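Local coordinates for protein AlkD2 (Streptococcus mutans, PDB 6M9M) that is of unknown function but binds inosine-5'-monophosphate and belongs to the HEAT-like repeat family of DNA glycosylases, at residues A[16-21]-A[84-89]; A[21-26]-A[54-59]. All blocks are in the same frame, centred on the assembly; numbering follows the deposited sequence. Where two conformers were deposited one is given.

Overall arrangement
The chain begins with helix 2-13. The loop after it, residues 16-21, is met again, after a long and mostly helical excursion, by the first turn of helix 85-102, which closes contact 1. Within that excursion lies contact 2, where the first turns of helix 21-32 pack on the first half of helix 52-65. The two share K21, and their centres are about 9 Å apart. They also touch directly, since the M56 methyl of contact 2 lies against G19 and F20 of contact 1. Together they join the nucleotide-binding loop, helices 21-32 and 52-65 and the start of helix 85-102 in the N-terminal half of the HEAT-like fold.

Contact 1 (A[16-21]-A[84-89]); sequences IEHGFK and NWRVQE. With IMP (inosinic acid), chain B.
Phosphate oxygen O3P of IMP is gripped from both segments, by the backbone N of G19 at 2.9 Å and by NH1 of R86 at 2.7 Å. This is the IMP phosphate site of this HEAT-like repeat protein, where the loop 16-21 faces the first turn of helix 85-102. A second oxygen, O2P, takes NH2 of R86 at 3.0 Å and, in one of the two modelled positions of the H18 ring, ND1 of H18 at 2.7 Å. R86 thus spends both terminal nitrogens on two oxygens of one phosphate, with the phosphorus in the guanidinium plane, a bidentate, end-on arrangement that, with the loop donors, limits the rotation of the phosphate. In that position the imidazole also has the phosphorus at its edge and in its plane, although imidazole and guanidinium planes stand 89° apart. R86 reaches across because its chain runs extended from CG to NE (chi2 175°, chi3 179°).

Between the segments themselves no direct hydrogen bond forms. The carbonyl O of E17 lies over one guanidinium face, 3.3 Å from R86 NH2 but badly angled for a bond, while CH2 of W85 lies over the opposite face. The hypoxanthine base stacks on one face of the indole, with C5 above the ring centre, and the aliphatic CG of R86 lies toward the rim of the other. At the helix start, the N84 side chain caps the backbone N of V87, with a weaker bond to that of R86. One water completes the bridge, donating to G19 O and accepting from R86 NH1, each at 2.8 Å.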
ATOM      1  N   ILE A  16      15.195   6.344  15.402  1.00 22.10           N
ATOM      2  CA  ILE A  16      14.708   7.138  14.278  1.00 20.85           C
ATOM      3  C   ILE A  16      13.243   7.468  14.525  1.00 21.13           C
ATOM      4  O   ILE A  16      12.414   6.568  14.700  1.00 21.92           O
ATOM      5  CB  ILE A  16      14.883   6.377  12.958  1.00 20.81           C
ATOM      6  CG1 ILE A  16      16.355   6.044  12.707  1.00 22.11           C
ATOM      7  CG2 ILE A  16      14.336   7.196  11.816  1.00 21.22           C
ATOM      8  CD1 ILE A  16      16.570   5.058  11.608  1.00 23.86           C
ATOM      9  N   GLU A  17      12.910   8.753  14.506  1.00 19.41           N
ATOM     10  CA  GLU A  17      11.566   9.206  14.831  1.00 19.25           C
ATOM     11  C   GLU A  17      10.756   9.612  13.616  1.00 19.08           C
ATOM     12  O   GLU A  17       9.533   9.768  13.747  1.00 19.82           O
ATOM     13  CB  GLU A  17      11.605  10.365  15.835  1.00 20.58           C
ATOM     14  CG  GLU A  17      12.028   9.907  17.209  1.00 21.65           C
ATOM     15  CD  GLU A  17      12.085  10.982  18.267  1.00 23.24           C
ATOM     16  OE1 GLU A  17      11.605  12.128  18.083  1.00 22.54           O
ATOM     17  OE2 GLU A  17      12.627  10.637  19.333  1.00 24.71           O
ATOM     18  N   HIS A  18      11.388   9.767  12.447  1.00 18.20           N
ATOM     19  CA  HIS A  18      10.702  10.225  11.242  1.00 18.86           C
ATOM     20  C   HIS A  18      11.327   9.583  10.017  1.00 19.38           C
ATOM     21  O   HIS A  18      12.499   9.212  10.020  1.00 20.65           O
ATOM     22  CB  HIS A  18      10.732  11.759  11.167  1.00 20.46           C
ATOM     23  CG  HIS A  18      10.090  12.418  12.349  0.50 21.65           C
ATOM     24  ND1 HIS A  18       8.728  12.606  12.435  0.50 22.36           N
ATOM     25  CD2 HIS A  18      10.609  12.883  13.509  0.50 21.89           C
ATOM     26  CE1 HIS A  18       8.436  13.177  13.589  0.50 22.45           C
ATOM     27  NE2 HIS A  18       9.559  13.356  14.260  0.50 22.24           N
ATOM     28  N   GLY A  19      10.525   9.445   8.975  1.00 17.85           N
ATOM     29  CA  GLY A  19      11.020   8.969   7.701  1.00 16.56           C
ATOM     30  C   GLY A  19      11.054   7.456   7.594  1.00 16.46           C
ATOM     31  O   GLY A  19      10.756   6.708   8.530  1.00 18.02           O
ATOM     32  N   PHE A  20      11.446   6.997   6.409  1.00 14.94           N
ATOM     33  CA  PHE A  20      11.553   5.573   6.130  1.00 15.93           C
ATOM     34  C   PHE A  20      12.733   5.238   5.226  1.00 16.76           C
ATOM     35  O   PHE A  20      12.965   4.059   4.968  1.00 16.36           O
ATOM     36  CB  PHE A  20      10.254   5.049   5.474  1.00 16.35           C
ATOM     37  CG  PHE A  20       9.908   5.762   4.195  1.00 16.60           C
ATOM     38  CD1 PHE A  20      10.450   5.355   2.989  1.00 17.06           C
ATOM     39  CD2 PHE A  20       9.061   6.854   4.198  1.00 17.37           C
ATOM     40  CE1 PHE A  20      10.151   6.020   1.821  1.00 17.62           C
ATOM     41  CE2 PHE A  20       8.761   7.526   3.034  1.00 18.16           C
ATOM     42  CZ  PHE A  20       9.302   7.112   1.844  1.00 18.02           C
ATOM     43  N   LYS A  21      13.477   6.218   4.732  1.00 19.49           N
ATOM     44  CA  LYS A  21      14.480   5.908   3.717  1.00 22.53           C
ATOM     45  C   LYS A  21      15.647   5.092   4.263  1.00 21.05           C
ATOM     46  O   LYS A  21      16.221   4.291   3.522  1.00 20.21           O
ATOM     47  CB  LYS A  21      14.951   7.191   3.039  1.00 27.87           C
ATOM     48  CG  LYS A  21      13.923   7.733   2.061  1.00 34.07           C
ATOM     49  CD  LYS A  21      14.221   9.156   1.636  1.00 40.10           C
ATOM     50  CE  LYS A  21      13.110   9.693   0.742  1.00 43.42           C
ATOM     51  NZ  LYS A  21      11.764   9.632   1.400  1.00 46.96           N
ATOM     52  N   ASN A  84       1.164  -0.463  14.416  1.00 10.73           N
ATOM     53  CA  ASN A  84       1.975   0.730  14.235  1.00 10.76           C
ATOM     54  C   ASN A  84       1.693   1.345  12.866  1.00  9.81           C
ATOM     55  O   ASN A  84       1.866   0.691  11.837  1.00 10.84           O
ATOM     56  CB  ASN A  84       3.453   0.391  14.397  1.00 11.07           C
ATOM     57  CG  ASN A  84       4.336   1.587  14.218  1.00 12.38           C
ATOM     58  OD1 ASN A  84       4.595   2.015  13.094  1.00 13.45           O
ATOM     59  ND2 ASN A  84       4.798   2.150  15.334  1.00 13.91           N
ATOM     60  N   TRP A  85       1.307   2.623  12.856  1.00 10.81           N
ATOM     61  CA  TRP A  85       0.881   3.248  11.613  1.00 11.53           C
ATOM     62  C   TRP A  85       2.035   3.437  10.644  1.00 11.05           C
ATOM     63  O   TRP A  85       1.804   3.478   9.430  1.00 11.10           O
ATOM     64  CB  TRP A  85       0.135   4.560  11.889  1.00 13.20           C
ATOM     65  CG  TRP A  85       0.964   5.691  12.409  1.00 15.49           C
ATOM     66  CD1 TRP A  85       1.119   6.070  13.711  1.00 17.54           C
ATOM     67  CD2 TRP A  85       1.743   6.615  11.629  1.00 16.58           C
ATOM     68  NE1 TRP A  85       1.943   7.162  13.789  1.00 19.61           N
ATOM     69  CE2 TRP A  85       2.342   7.518  12.530  1.00 18.97           C
ATOM     70  CE3 TRP A  85       1.987   6.769  10.256  1.00 16.77           C
ATOM     71  CZ2 TRP A  85       3.169   8.558  12.108  1.00 19.51           C
ATOM     72  CZ3 TRP A  85       2.817   7.797   9.844  1.00 18.05           C
ATOM     73  CH2 TRP A  85       3.398   8.675  10.765  1.00 18.96           C
ATOM     74  N   ARG A  86       3.271   3.576  11.136  0.92  9.86           N
ATOM     75  CA  ARG A  86       4.415   3.706  10.227  0.92  9.89           C
ATOM     76  C   ARG A  86       4.687   2.391   9.509  0.92  9.82           C
ATOM     77  O   ARG A  86       5.050   2.388   8.330  0.92 10.16           O
ATOM     78  CB  ARG A  86       5.638   4.213  10.981  0.92 11.63           C
ATOM     79  CG  ARG A  86       5.458   5.653  11.435  0.92 12.78           C
ATOM     80  CD  ARG A  86       6.628   6.142  12.291  0.92 14.29           C
ATOM     81  NE  ARG A  86       6.458   7.539  12.709  0.92 16.49           N
ATOM     82  CZ  ARG A  86       6.709   8.592  11.942  0.92 18.54           C
ATOM     83  NH1 ARG A  86       7.185   8.440  10.718  0.92 19.08           N
ATOM     84  NH2 ARG A  86       6.489   9.809  12.406  0.92 21.02           N
ATOM     85  N   VAL A  87       4.511   1.261  10.198  1.00  9.78           N
ATOM     86  CA  VAL A  87       4.599  -0.036   9.528  1.00  9.52           C
ATOM     87  C   VAL A  87       3.501  -0.160   8.478  1.00  8.43           C
ATOM     88  O   VAL A  87       3.736  -0.668   7.376  1.00  9.31           O
ATOM     89  CB  VAL A  87       4.559  -1.196  10.542  1.00  9.78           C
ATOM     90  CG1 VAL A  87       4.582  -2.531   9.813  1.00 10.25           C
ATOM     91  CG2 VAL A  87       5.721  -1.108  11.537  1.00  9.95           C
ATOM     92  N   GLN A  88       2.288   0.312   8.796  1.00  8.88           N
ATOM     93  CA  GLN A  88       1.210   0.291   7.802  1.00  8.84           C
ATOM     94  C   GLN A  88       1.572   1.096   6.553  1.00  8.60           C
ATOM     95  O   GLN A  88       1.255   0.685   5.433  1.00  9.11           O
ATOM     96  CB  GLN A  88      -0.102   0.784   8.395  1.00  9.14           C
ATOM     97  CG  GLN A  88      -0.673  -0.114   9.458  1.00  9.58           C
ATOM     98  CD  GLN A  88      -1.242  -1.414   8.925  1.00  9.77           C
ATOM     99  OE1 GLN A  88      -1.512  -1.554   7.731  1.00 10.64           O
ATOM    100  NE2 GLN A  88      -1.463  -2.367   9.819  1.00 10.34           N
ATOM    101  N   GLU A  89       2.244   2.238   6.717  1.00  9.31           N
ATOM    102  CA  GLU A  89       2.668   2.980   5.537  1.00  8.91           C
ATOM    103  C   GLU A  89       3.659   2.176   4.706  1.00 10.07           C
ATOM    104  O   GLU A  89       3.601   2.196   3.477  1.00 10.33           O
ATOM    105  CB  GLU A  89       3.287   4.319   5.925  1.00 10.61           C
ATOM    106  CG  GLU A  89       2.314   5.304   6.559  1.00 12.80           C
ATOM    107  CD  GLU A  89       1.164   5.740   5.635  1.00 14.39           C
ATOM    108  OE1 GLU A  89       1.230   5.558   4.394  1.00 17.83           O
ATOM    109  OE2 GLU A  89       0.161   6.254   6.157  1.00 16.23           O
TER
HETATM  110  P   IMP B 301       7.143  11.868   9.110  1.00 26.52           P
HETATM  111  O1P IMP B 301       8.119  12.913   8.612  1.00 27.38           O
HETATM  112  O2P IMP B 301       6.839  12.093  10.570  1.00 25.25           O
HETATM  113  O3P IMP B 301       7.795  10.423   8.926  1.00 23.86           O
HETATM  114  O5' IMP B 301       5.819  12.023   8.256  1.00 35.35           O
HETATM  115  C5' IMP B 301       4.717  11.145   8.435  1.00 42.42           C
HETATM  116  C4' IMP B 301       3.435  11.929   8.412  1.00 48.85           C
HETATM  117  O4' IMP B 301       2.391  11.145   8.356  1.00 51.68           O
HETATM  118  C3' IMP B 301       3.287  12.798   9.805  1.00 51.85           C
HETATM  119  O3' IMP B 301       2.724  14.146   9.505  1.00 52.34           O
HETATM  120  C2' IMP B 301       2.487  12.155  10.523  1.00 53.83           C
HETATM  121  O2' IMP B 301       1.824  13.093  11.495  1.00 55.01           O
HETATM  122  C1' IMP B 301       1.444  11.591   9.477  1.00 53.91           C
HETATM  123  N9  IMP B 301       0.660  10.586   9.804  1.00 56.07           N
HETATM  124  C8  IMP B 301      -0.053   9.706   9.058  1.00 56.89           C
HETATM  125  N7  IMP B 301      -0.731   8.895   9.903  1.00 57.40           N
HETATM  126  C5  IMP B 301      -0.455   9.277  11.176  1.00 57.70           C
HETATM  127  C6  IMP B 301      -0.903   8.761  12.400  1.00 58.55           C
HETATM  128  O6  IMP B 301      -1.815   7.629  12.372  1.00 58.83           O
HETATM  129  N1  IMP B 301      -0.493   9.300  13.541  1.00 58.82           N
HETATM  130  C2  IMP B 301       0.371  10.366  13.511  1.00 58.54           C
HETATM  131  N3  IMP B 301       0.808  10.871  12.307  1.00 57.71           N
HETATM  132  C4  IMP B 301       0.402  10.335  11.132  1.00 57.12           C
HETATM  133  O   HOH W   1       8.013   6.363   9.055  1.00 23.86           O

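Contact 2 (A[21-26]-A[54-59]); sequences KEEEQR and VRMYAV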
ATOM      1  N   LYS A  21      13.477   6.218   4.732  1.00 19.49           N
ATOM      2  CA  LYS A  21      14.480   5.908   3.717  1.00 22.53           C
ATOM      3  C   LYS A  21      15.647   5.092   4.263  1.00 21.05           C
ATOM      4  O   LYS A  21      16.221   4.291   3.522  1.00 20.21           O
ATOM      5  CB  LYS A  21      14.951   7.191   3.039  1.00 27.87           C
ATOM      6  CG  LYS A  21      13.923   7.733   2.061  1.00 34.07           C
ATOM      7  CD  LYS A  21      14.221   9.156   1.636  1.00 40.10           C
ATOM      8  CE  LYS A  21      13.110   9.693   0.742  1.00 43.42           C
ATOM      9  NZ  LYS A  21      11.764   9.632   1.400  1.00 46.96           N
ATOM     10  N   GLU A  22      16.010   5.251   5.539  1.00 20.86           N
ATOM     11  CA  GLU A  22      17.128   4.469   6.061  1.00 21.00           C
ATOM     12  C   GLU A  22      16.784   2.984   6.100  1.00 18.51           C
ATOM     13  O   GLU A  22      17.590   2.135   5.693  1.00 18.53           O
ATOM     14  CB  GLU A  22      17.523   4.952   7.453  1.00 25.44           C
ATOM     15  CG  GLU A  22      17.980   6.386   7.512  1.00 30.38           C
ATOM     16  CD  GLU A  22      18.522   6.757   8.876  1.00 35.57           C
ATOM     17  OE1 GLU A  22      19.166   5.892   9.509  1.00 37.71           O
ATOM     18  OE2 GLU A  22      18.294   7.901   9.312  1.00 36.88           O
ATOM     19  N   GLU A  23      15.584   2.648   6.566  1.00 16.13           N
ATOM     20  CA  GLU A  23      15.166   1.255   6.601  1.00 15.46           C
ATOM     21  C   GLU A  23      15.034   0.692   5.191  1.00 15.15           C
ATOM     22  O   GLU A  23      15.454  -0.441   4.927  1.00 14.95           O
ATOM     23  CB  GLU A  23      13.849   1.128   7.363  1.00 14.85           C
ATOM     24  CG  GLU A  23      13.942   1.495   8.844  1.00 14.99           C
ATOM     25  CD  GLU A  23      13.509   2.923   9.167  1.00 16.18           C
ATOM     26  OE1 GLU A  23      13.539   3.778   8.266  1.00 17.43           O
ATOM     27  OE2 GLU A  23      13.142   3.183  10.337  1.00 17.54           O
ATOM     28  N   GLU A  24      14.461   1.473   4.279  1.00 14.84           N
ATOM     29  CA  GLU A  24      14.308   1.046   2.897  1.00 15.81           C
ATOM     30  C   GLU A  24      15.653   0.745   2.258  1.00 17.35           C
ATOM     31  O   GLU A  24      15.823  -0.290   1.608  1.00 16.84           O
ATOM     32  CB  GLU A  24      13.585   2.148   2.118  1.00 17.54           C
ATOM     33  CG  GLU A  24      13.270   1.760   0.691  1.00 19.51           C
ATOM     34  CD  GLU A  24      12.647   2.888  -0.097  1.00 23.05           C
ATOM     35  OE1 GLU A  24      12.922   4.069   0.231  1.00 24.95           O
ATOM     36  OE2 GLU A  24      11.901   2.592  -1.055  1.00 25.68           O
ATOM     37  N   GLN A  25      16.622   1.651   2.404  1.00 17.94           N
ATOM     38  CA  GLN A  25      17.906   1.436   1.747  1.00 20.65           C
ATOM     39  C   GLN A  25      18.632   0.223   2.318  1.00 18.44           C
ATOM     40  O   GLN A  25      19.252  -0.539   1.570  1.00 18.31           O
ATOM     41  CB  GLN A  25      18.771   2.691   1.831  1.00 27.83           C
ATOM     42  CG  GLN A  25      20.083   2.564   1.065  1.00 36.53           C
ATOM     43  CD  GLN A  25      19.885   2.157  -0.393  1.00 42.29           C
ATOM     44  OE1 GLN A  25      19.250   2.873  -1.171  1.00 45.73           O
ATOM     45  NE2 GLN A  25      20.417   0.993  -0.762  1.00 46.61           N
ATOM     46  N   ARG A  26      18.555   0.009   3.633  1.00 16.64           N
ATOM     47  CA  ARG A  26      19.182  -1.180   4.205  1.00 17.02           C
ATOM     48  C   ARG A  26      18.524  -2.449   3.674  1.00 16.30           C
ATOM     49  O   ARG A  26      19.212  -3.411   3.318  1.00 16.02           O
ATOM     50  CB  ARG A  26      19.093  -1.125   5.728  1.00 18.92           C
ATOM     51  CG  ARG A  26      20.006  -2.108   6.440  1.00 22.88           C
ATOM     52  CD  ARG A  26      21.479  -1.647   6.452  1.00 26.79           C
ATOM     53  NE  ARG A  26      22.223  -2.424   7.434  1.00 29.40           N
ATOM     54  CZ  ARG A  26      22.378  -2.085   8.709  1.00 30.23           C
ATOM     55  NH1 ARG A  26      21.876  -0.950   9.174  1.00 29.64           N
ATOM     56  NH2 ARG A  26      23.065  -2.883   9.516  1.00 32.11           N
ATOM     57  N   VAL A  54      12.496  -1.835  12.845  1.00 11.89           N
ATOM     58  CA  VAL A  54      12.992  -3.090  12.283  1.00 12.11           C
ATOM     59  C   VAL A  54      11.871  -3.835  11.562  1.00 11.45           C
ATOM     60  O   VAL A  54      12.099  -4.455  10.518  1.00 11.03           O
ATOM     61  CB  VAL A  54      13.677  -3.928  13.377  1.00 13.14           C
ATOM     62  CG1 VAL A  54      14.090  -5.294  12.854  1.00 13.88           C
ATOM     63  CG2 VAL A  54      14.899  -3.195  13.901  1.00 13.79           C
ATOM     64  N   ARG A  55      10.636  -3.740  12.068  1.00 10.78           N
ATOM     65  CA  ARG A  55       9.516  -4.289  11.315  1.00  9.78           C
ATOM     66  C   ARG A  55       9.316  -3.552   9.994  1.00  9.92           C
ATOM     67  O   ARG A  55       8.963  -4.175   8.991  1.00  9.58           O
ATOM     68  CB  ARG A  55       8.237  -4.285  12.149  1.00 10.00           C
ATOM     69  CG  ARG A  55       8.348  -5.082  13.437  1.00 10.10           C
ATOM     70  CD  ARG A  55       7.011  -5.559  13.930  1.00  9.83           C
ATOM     71  NE  ARG A  55       6.035  -4.496  14.169  1.00 10.79           N
ATOM     72  CZ  ARG A  55       5.993  -3.756  15.271  1.00 10.69           C
ATOM     73  NH1 ARG A  55       6.897  -3.923  16.232  1.00 12.49           N
ATOM     74  NH2 ARG A  55       5.050  -2.839  15.416  1.00 12.32           N
ATOM     75  N   MET A  56       9.546  -2.234   9.967  1.00  9.88           N
ATOM     76  CA  MET A  56       9.510  -1.499   8.702  1.00  9.74           C
ATOM     77  C   MET A  56      10.508  -2.075   7.706  1.00  9.93           C
ATOM     78  O   MET A  56      10.164  -2.349   6.553  1.00 10.14           O
ATOM     79  CB  MET A  56       9.792  -0.018   8.943  1.00 10.10           C
ATOM     80  CG  MET A  56       8.687   0.755   9.652  1.00 10.86           C
ATOM     81  SD  MET A  56       9.165   2.415  10.180  1.00 12.15           S
ATOM     82  CE  MET A  56       9.724   3.116   8.640  1.00 13.33           C
ATOM     83  N   TYR A  57      11.756  -2.253   8.143  1.00 10.19           N
ATOM     84  CA  TYR A  57      12.784  -2.911   7.334  1.00 10.28           C
ATOM     85  C   TYR A  57      12.291  -4.255   6.805  1.00 10.08           C
ATOM     86  O   TYR A  57      12.438  -4.569   5.618  1.00 10.16           O
ATOM     87  CB  TYR A  57      14.044  -3.051   8.199  1.00 11.47           C
ATOM     88  CG  TYR A  57      15.064  -4.041   7.711  1.00 11.46           C
ATOM     89  CD1 TYR A  57      14.993  -5.363   8.097  1.00 12.51           C
ATOM     90  CD2 TYR A  57      16.096  -3.661   6.859  1.00 12.84           C
ATOM     91  CE1 TYR A  57      15.920  -6.287   7.673  1.00 13.42           C
ATOM     92  CE2 TYR A  57      17.039  -4.586   6.428  1.00 13.47           C
ATOM     93  CZ  TYR A  57      16.932  -5.904   6.830  1.00 13.40           C
ATOM     94  OH  TYR A  57      17.833  -6.861   6.433  1.00 14.66           O
ATOM     95  N   ALA A  58      11.694  -5.063   7.684  1.00  9.63           N
ATOM     96  CA  ALA A  58      11.224  -6.387   7.294  1.00 10.06           C
ATOM     97  C   ALA A  58      10.144  -6.310   6.226  1.00  9.36           C
ATOM     98  O   ALA A  58      10.100  -7.156   5.322  1.00  9.72           O
ATOM     99  CB  ALA A  58      10.682  -7.125   8.517  1.00 10.54           C
ATOM    100  N   VAL A  59       9.239  -5.336   6.342  1.00  9.01           N
ATOM    101  CA  VAL A  59       8.160  -5.200   5.365  1.00  9.04           C
ATOM    102  C   VAL A  59       8.696  -4.730   4.020  1.00  8.65           C
ATOM    103  O   VAL A  59       8.205  -5.164   2.970  1.00  9.06           O
ATOM    104  CB  VAL A  59       7.015  -4.340   5.925  1.00  8.77           C
ATOM    105  CG1 VAL A  59       5.919  -4.160   4.897  1.00  8.66           C
ATOM    106  CG2 VAL A  59       6.453  -4.990   7.197  1.00  9.11           C
TER
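Y57 presents the edge of its ring, not a face, to residues 21-26: CD2 lies 3.8 Å from the carbonyl O of E23, and CE2 lies near the backbone C of R26, both close to the ring plane. The two helical segments have their axes 8.4 Å apart at closest approach and cross at -46°, a close helix-helix packing within the all-helical HEAT-like repeat fold. Backbones come nearest at E23 and Y57, whose CA atoms are 4.9 Å apart. Here CB of E23 and CB of Y57 approach to 4.3 Å; beyond them the ring runs on toward R26, while the E23 carboxylate turns toward M56.

A chi1 of 163° swings the Y57 ring away from its own backbone N and along residues 21-26 to R26. There the aliphatic part of the arginine does the touching, CG meeting the edge atom CE2 of Y57 at 3.9 Å. The guanidinium takes no part in this meeting; its plane is steeply inclined to the ring, and its NH1 forms a salt bridge with D12. Likewise, the Y57 hydroxyl is hydrogen-bonded to D30, so the polar ends of both residues are held by partners beyond the interface.

E23 and M56 meet on the other side of the Y57 backbone. The glutamate chain bends at CG, and the methionine chain at SD (chi3 55°), bringing the methyl CE against the carboxylate, 3.8 Å from OE2 of E23. This is a van der Waals contact between buried groups, with no hydrogen bond between them.

Around this crossing, helix 2-13 adds Y5 and L9 beside Y57, L42 of helix 36-47 also packs on the tyrosine, and helix 85-102 places V87 and V90 against M56.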